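Local atomic coordinates of glycosyl hydrolase family 88 (Pedobacter heparinus, PDB entry 3WIW), a protein that probably removes the unsaturated glucuronyl residue from heparin-derived oligosaccharides, as a glycosyl hydrolase of family 88 with an alpha6/alpha6-barrel fold. Residues S258-K263 with S320-D325; H273-I278 with S314-L319. All blocks are in the same frame, centred on the assembly; numbering follows the deposited sequence.

Contact 1. Residues S258-K263 with S320-D325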
loop_
_atom_site.group_PDB
_atom_site.type_symbol
_atom_site.label_atom_id
_atom_site.label_comp_id
_atom_site.label_asym_id
_atom_site.label_seq_id
_atom_site.Cartn_x
_atom_site.Cartn_y
_atom_site.Cartn_z
ATOM N N SER A 258 8.999 -8.526 -0.619
ATOM C CA SER A 258 9.816 -9.429 0.210
ATOM C C SER A 258 10.910 -10.064 -0.626
ATOM O O SER A 258 12.014 -10.255 -0.126
ATOM C CB SER A 258 8.962 -10.518 0.843
ATOM O OG SER A 258 8.159 -9.991 1.894
ATOM N N TYR A 259 10.619 -10.417 -1.887
ATOM C CA TYR A 259 11.678 -10.879 -2.780
ATOM C C TYR A 259 12.757 -9.811 -2.969
ATOM O O TYR A 259 13.954 -10.089 -2.849
ATOM C CB TYR A 259 11.157 -11.384 -4.127
ATOM C CG TYR A 259 12.313 -11.835 -5.003
ATOM C CD1 TYR A 259 13.023 -13.000 -4.714
ATOM C CD2 TYR A 259 12.746 -11.057 -6.070
ATOM C CE1 TYR A 259 14.083 -13.400 -5.499
ATOM C CE2 TYR A 259 13.808 -11.456 -6.872
ATOM C CZ TYR A 259 14.474 -12.625 -6.577
ATOM O OH TYR A 259 15.525 -13.021 -7.364
ATOM N N LYS A 260 12.339 -8.589 -3.264
ATOM C CA LYS A 260 13.277 -7.496 -3.505
ATOM C C LYS A 260 14.228 -7.326 -2.318
ATOM O O LYS A 260 15.433 -7.126 -2.501
ATOM C CB LYS A 260 12.488 -6.214 -3.744
ATOM C CG LYS A 260 13.297 -4.979 -4.099
ATOM C CD LYS A 260 12.260 -3.868 -4.347
ATOM C CE LYS A 260 12.788 -2.621 -5.013
ATOM N NZ LYS A 260 11.636 -1.674 -5.131
ATOM N N ASP A 261 13.683 -7.438 -1.108
ATOM C CA ASP A 261 14.439 -7.142 0.096
ATOM C C ASP A 261 15.197 -8.335 0.688
ATOM O O ASP A 261 16.107 -8.129 1.480
ATOM C CB ASP A 261 13.512 -6.538 1.147
ATOM C CG ASP A 261 12.968 -5.168 0.744
ATOM O OD1 ASP A 261 13.400 -4.591 -0.278
ATOM O OD2 ASP A 261 12.100 -4.662 1.468
ATOM N N THR A 262 14.838 -9.568 0.322
ATOM C CA THR A 262 15.502 -10.756 0.892
ATOM C C THR A 262 16.190 -11.636 -0.137
ATOM O O THR A 262 17.049 -12.442 0.210
ATOM C CB THR A 262 14.520 -11.676 1.640
ATOM O OG1 THR A 262 13.649 -12.311 0.693
ATOM C CG2 THR A 262 13.712 -10.908 2.658
ATOM N N LYS A 263 15.749 -11.522 -1.387
ATOM C CA LYS A 263 16.202 -12.354 -2.508
ATOM C C LYS A 263 15.885 -13.839 -2.357
ATOM O O LYS A 263 16.473 -14.664 -3.032
ATOM C CB LYS A 263 17.680 -12.120 -2.846
ATOM C CG LYS A 263 18.001 -10.659 -3.148
ATOM C CD LYS A 263 17.085 -10.080 -4.210
ATOM C CE LYS A 263 17.389 -10.648 -5.574
ATOM N NZ LYS A 263 18.694 -10.171 -6.085
ATOM N N SER A 320 7.933 -7.283 -12.819
ATOM C CA SER A 320 8.409 -7.356 -14.200
ATOM C C SER A 320 9.943 -7.244 -14.308
ATOM O O SER A 320 10.550 -7.782 -15.253
ATOM C CB SER A 320 7.719 -6.306 -15.081
ATOM O OG SER A 320 8.298 -5.022 -14.954
ATOM N N THR A 321 10.580 -6.574 -13.342
ATOM C CA THR A 321 12.033 -6.387 -13.385
ATOM C C THR A 321 12.787 -7.499 -12.671
ATOM O O THR A 321 14.015 -7.598 -12.787
ATOM C CB THR A 321 12.455 -5.035 -12.770
ATOM O OG1 THR A 321 12.231 -5.057 -11.350
ATOM C CG2 THR A 321 11.670 -3.894 -13.413
ATOM N N GLN A 322 12.064 -8.319 -11.909
ATOM C CA GLN A 322 12.675 -9.355 -11.070
ATOM C C GLN A 322 12.677 -10.724 -11.735
ATOM O O GLN A 322 13.567 -11.540 -11.495
ATOM C CB GLN A 322 11.934 -9.468 -9.738
ATOM C CG GLN A 322 11.965 -8.233 -8.887
ATOM C CD GLN A 322 10.921 -8.287 -7.796
ATOM O OE1 GLN A 322 9.965 -9.065 -7.860
ATOM N NE2 GLN A 322 11.087 -7.461 -6.799
ATOM N N VAL A 323 11.676 -10.978 -12.570
ATOM C CA VAL A 323 11.472 -12.312 -13.139
ATOM C C VAL A 323 12.177 -12.495 -14.470
ATOM O O VAL A 323 12.650 -11.531 -15.065
ATOM C CB VAL A 323 9.969 -12.627 -13.373
ATOM C CG1 VAL A 323 9.178 -12.556 -12.073
ATOM C CG2 VAL A 323 9.393 -11.688 -14.413
ATOM N N LYS A 324 12.197 -13.744 -14.928
ATOM C CA LYS A 324 12.831 -14.160 -16.173
ATOM C C LYS A 324 12.226 -13.479 -17.403
ATOM O O LYS A 324 12.945 -12.900 -18.218
ATOM C CB LYS A 324 12.722 -15.683 -16.309
ATOM C CG LYS A 324 13.952 -16.359 -16.866
ATOM C CD LYS A 324 14.155 -17.741 -16.250
ATOM C CE LYS A 324 13.013 -18.696 -16.586
ATOM N NZ LYS A 324 13.212 -20.026 -15.929
ATOM N N ASP A 325 10.912 -13.566 -17.548
ATOM C CA ASP A 325 10.240 -12.860 -18.642
ATOM C C ASP A 325 9.067 -12.038 -18.114
ATOM O O ASP A 325 7.975 -12.541 -17.833
ATOM C CB ASP A 325 9.858 -13.791 -19.800
ATOM C CG ASP A 325 8.769 -14.777 -19.438
ATOM O OD1 ASP A 325 8.729 -15.220 -18.270
ATOM O OD2 ASP A 325 7.955 -15.107 -20.332
HETATM O O HOH W 1 15.693 -11.034 -9.887
#
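Tyr-259 meets Gln-322 where the C-terminal ends of helices 245-262 and 306-322 approach each other in the alpha6/alpha6-barrel. A chi1 of 180° swings the tyrosine ring away from its own backbone N and out across the gap. Gln-322 runs past it in the opposite direction and lays its amide against one ring edge: CD sits 3.7 Å from Tyr-259 CD2, near the ring plane, and the amide is steeply turned against the ring, at 74°. Behind the amide, Gln-322 CB packs 4.0 Å from Tyr-259 CE2. A water at the rim of the ring, in its plane, links the hydroxyl to the other backbone; it lies 3.2 Å from Tyr-259 OH and donates to Gln-322 O at 2.7 Å.

Lys-260 follows with its aliphatic base, CB lying 3.6 Å from Gln-322 NE2. Its extended chain then leads the ammonium away to a salt bridge with Asp-318. Further on, Thr-262 OG1 bonds to Ser-258 O at 2.8 Å from one face of the carbonyl plane, while the Thr-262 backbone N comes from the other face. The helix ends at Thr-262; Lys-263, the next residue, turns out of it with a positive phi and still gives its N to Tyr-259 O.

In the conformer described, one of two modelled, Gln-322 NE2 bonds to Thr-256 O, while OE1 is buried without a partner in the model. Between the two segments the join is van der Waals packing and a water bridge, and the glutamine amide is tied farther back on helix 245-262 through its bond to Thr-256.

Contact 2. Residues H273-I278 with S314-L319; sequences HIAAFI and SALLDL
Leu-316 and Leu-319, one helical turn apart, both touch Ala-275, joining helix 306-322 to helix 265-279 within the alpha6/alpha6-barrel. The two helices pack through a lone methyl on one side and two branched side chains on the other, with the closest backbones at Ala-275 and Leu-316, whose CA atoms are 7.8 Å apart.

In sequence order, helix 306-322 first turns Ser-314 to a different neighbour, its hydroxyl being hydrogen-bonded to Glu-383 of helix 375-392. Leu-316 is the first residue to reach across. Its CG stands beside the backbone N, anti to the carbonyl carbon (chi1 -70°), and CD2 is the branch that touches, 4.0 Å from Ala-275 CB. Elsewhere the same side chain packs on Leu-252 of helix 245-262 and Phe-332 of helix 327-340, so it fills a junction of several helices.

Leu-317 faces helices 327-340 and 375-392 instead. Leu-319 then returns to the contact by another route. With CG anti to the backbone N (chi1 -172°), its chain reaches out to place CD2 also 4.0 Å from Ala-275 CB. All three touching residues are buried and the join is wholly apolar; Tyr-329 of helix 327-340 adds a further neighbour to the alanine. The two leucines converge on the single side-chain carbon of Ala-275, and there Leu-316 CD2 and Leu-319 CD2 are themselves 4.1 Å apart, making a nearly equilateral triangle of methyl groups with Ala-275 CB.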
loop_
_atom_site.group_PDB
_atom_site.type_symbol
_atom_site.label_atom_id
_atom_site.label_comp_id
_atom_site.label_asym_id
_atom_site.label_seq_id
_atom_site.Cartn_x
_atom_site.Cartn_y
_atom_site.Cartn_z
ATOM N N HIS A 273 2.631 -16.801 -8.683
ATOM C CA HIS A 273 1.371 -17.554 -8.541
ATOM C C HIS A 273 0.206 -16.616 -8.226
ATOM O O HIS A 273 -0.877 -16.728 -8.820
ATOM C CB HIS A 273 1.460 -18.646 -7.464
ATOM C CG HIS A 273 2.362 -19.787 -7.818
ATOM N ND1 HIS A 273 2.250 -20.486 -9.001
ATOM C CD2 HIS A 273 3.373 -20.375 -7.129
ATOM C CE1 HIS A 273 3.163 -21.439 -9.036
ATOM N NE2 HIS A 273 3.858 -21.391 -7.912
ATOM N N ILE A 274 0.426 -15.675 -7.315
ATOM C CA ILE A 274 -0.586 -14.680 -7.003
ATOM C C ILE A 274 -0.921 -13.842 -8.244
ATOM O O ILE A 274 -2.094 -13.634 -8.567
ATOM C CB ILE A 274 -0.141 -13.768 -5.842
ATOM C CG1 ILE A 274 -0.010 -14.568 -4.540
ATOM C CG2 ILE A 274 -1.153 -12.616 -5.659
ATOM C CD1 ILE A 274 0.714 -13.769 -3.445
ATOM N N ALA A 275 0.108 -13.430 -8.980
ATOM C CA ALA A 275 -0.094 -12.578 -10.145
ATOM C C ALA A 275 -0.979 -13.282 -11.166
ATOM O O ALA A 275 -1.864 -12.670 -11.766
ATOM C CB ALA A 275 1.240 -12.200 -10.775
ATOM N N ALA A 276 -0.748 -14.570 -11.387
ATOM C CA ALA A 276 -1.578 -15.338 -12.312
ATOM C C ALA A 276 -3.027 -15.455 -11.840
ATOM O O ALA A 276 -3.951 -15.297 -12.640
ATOM C CB ALA A 276 -0.963 -16.722 -12.560
ATOM N N PHE A 277 -3.232 -15.723 -10.553
ATOM C CA PHE A 277 -4.573 -15.764 -9.990
ATOM C C PHE A 277 -5.323 -14.450 -10.255
ATOM O O PHE A 277 -6.484 -14.462 -10.681
ATOM C CB PHE A 277 -4.528 -16.070 -8.485
ATOM C CG PHE A 277 -5.860 -15.880 -7.796
ATOM C CD1 PHE A 277 -6.899 -16.806 -7.964
ATOM C CD2 PHE A 277 -6.095 -14.747 -7.021
ATOM C CE1 PHE A 277 -8.138 -16.595 -7.352
ATOM C CE2 PHE A 277 -7.339 -14.544 -6.408
ATOM C CZ PHE A 277 -8.354 -15.468 -6.583
ATOM N N ILE A 278 -4.644 -13.321 -10.053
ATOM C CA ILE A 278 -5.232 -11.998 -10.256
ATOM C C ILE A 278 -5.449 -11.693 -11.747
ATOM O O ILE A 278 -6.566 -11.356 -12.173
ATOM C CB ILE A 278 -4.362 -10.907 -9.594
ATOM C CG1 ILE A 278 -4.443 -11.030 -8.064
ATOM C CG2 ILE A 278 -4.811 -9.530 -10.048
ATOM C CD1 ILE A 278 -3.449 -10.149 -7.302
ATOM N N SER A 314 1.704 -1.127 -9.161
ATOM C CA SER A 314 3.028 -0.882 -8.608
ATOM C C SER A 314 3.779 -2.199 -8.417
ATOM O O SER A 314 4.935 -2.326 -8.827
ATOM C CB SER A 314 2.940 -0.116 -7.304
ATOM O OG SER A 314 4.253 0.282 -6.980
ATOM N N ALA A 315 3.103 -3.198 -7.855
ATOM C CA ALA A 315 3.740 -4.488 -7.618
ATOM C C ALA A 315 4.153 -5.161 -8.929
ATOM O O ALA A 315 5.264 -5.695 -9.022
ATOM C CB ALA A 315 2.825 -5.403 -6.819
ATOM N N LEU A 316 3.258 -5.165 -9.917
ATOM C CA LEU A 316 3.563 -5.822 -11.188
ATOM C C LEU A 316 4.739 -5.180 -11.906
ATOM O O LEU A 316 5.518 -5.867 -12.577
ATOM C CB LEU A 316 2.332 -5.887 -12.096
ATOM C CG LEU A 316 1.216 -6.837 -11.655
ATOM C CD1 LEU A 316 0.098 -6.746 -12.671
ATOM C CD2 LEU A 316 1.719 -8.272 -11.542
ATOM N N LEU A 317 4.895 -3.866 -11.749
ATOM C CA LEU A 317 6.055 -3.197 -12.343
ATOM C C LEU A 317 7.360 -3.680 -11.697
ATOM O O LEU A 317 8.311 -3.995 -12.408
ATOM C CB LEU A 317 5.916 -1.683 -12.229
ATOM C CG LEU A 317 4.840 -1.103 -13.153
ATOM C CD1 LEU A 317 4.470 0.323 -12.725
ATOM C CD2 LEU A 317 5.291 -1.156 -14.622
ATOM N N ASP A 318 7.405 -3.778 -10.368
ATOM C CA ASP A 318 8.593 -4.354 -9.746
ATOM C C ASP A 318 8.749 -5.832 -10.113
ATOM O O ASP A 318 9.855 -6.288 -10.366
ATOM C CB ASP A 318 8.601 -4.167 -8.233
ATOM C CG ASP A 318 9.385 -2.935 -7.804
ATOM O OD1 ASP A 318 9.600 -2.006 -8.629
ATOM O OD2 ASP A 318 9.763 -2.889 -6.627
ATOM N N LEU A 319 7.650 -6.585 -10.166
ATOM C CA LEU A 319 7.752 -8.000 -10.502
ATOM C C LEU A 319 8.346 -8.163 -11.896
ATOM O O LEU A 319 9.169 -9.065 -12.131
ATOM C CB LEU A 319 6.380 -8.660 -10.421
ATOM C CG LEU A 319 6.357 -10.180 -10.564
ATOM C CD1 LEU A 319 7.170 -10.863 -9.474
ATOM C CD2 LEU A 319 4.916 -10.703 -10.573
#

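Both contacts draw on helix 306-322, its last turn in contact 1 and the preceding turns in contact 2, and they set it against two helices that follow each other in the chain, 245-262 and 265-279. Their centres lie about 11 Å apart. Contact 2 is buried and purely apolar, whereas contact 1, farther from the centre of the chain, is only partly buried and mixes ring, amide, aliphatic and water contacts. A direct tie connects them: the salt bridge of Lys-260 NZ with Asp-318 OD2, 2.7 Å long, joining helix 245-262 to the helix that both contacts share. Neither reaches the predicted catalytic residues.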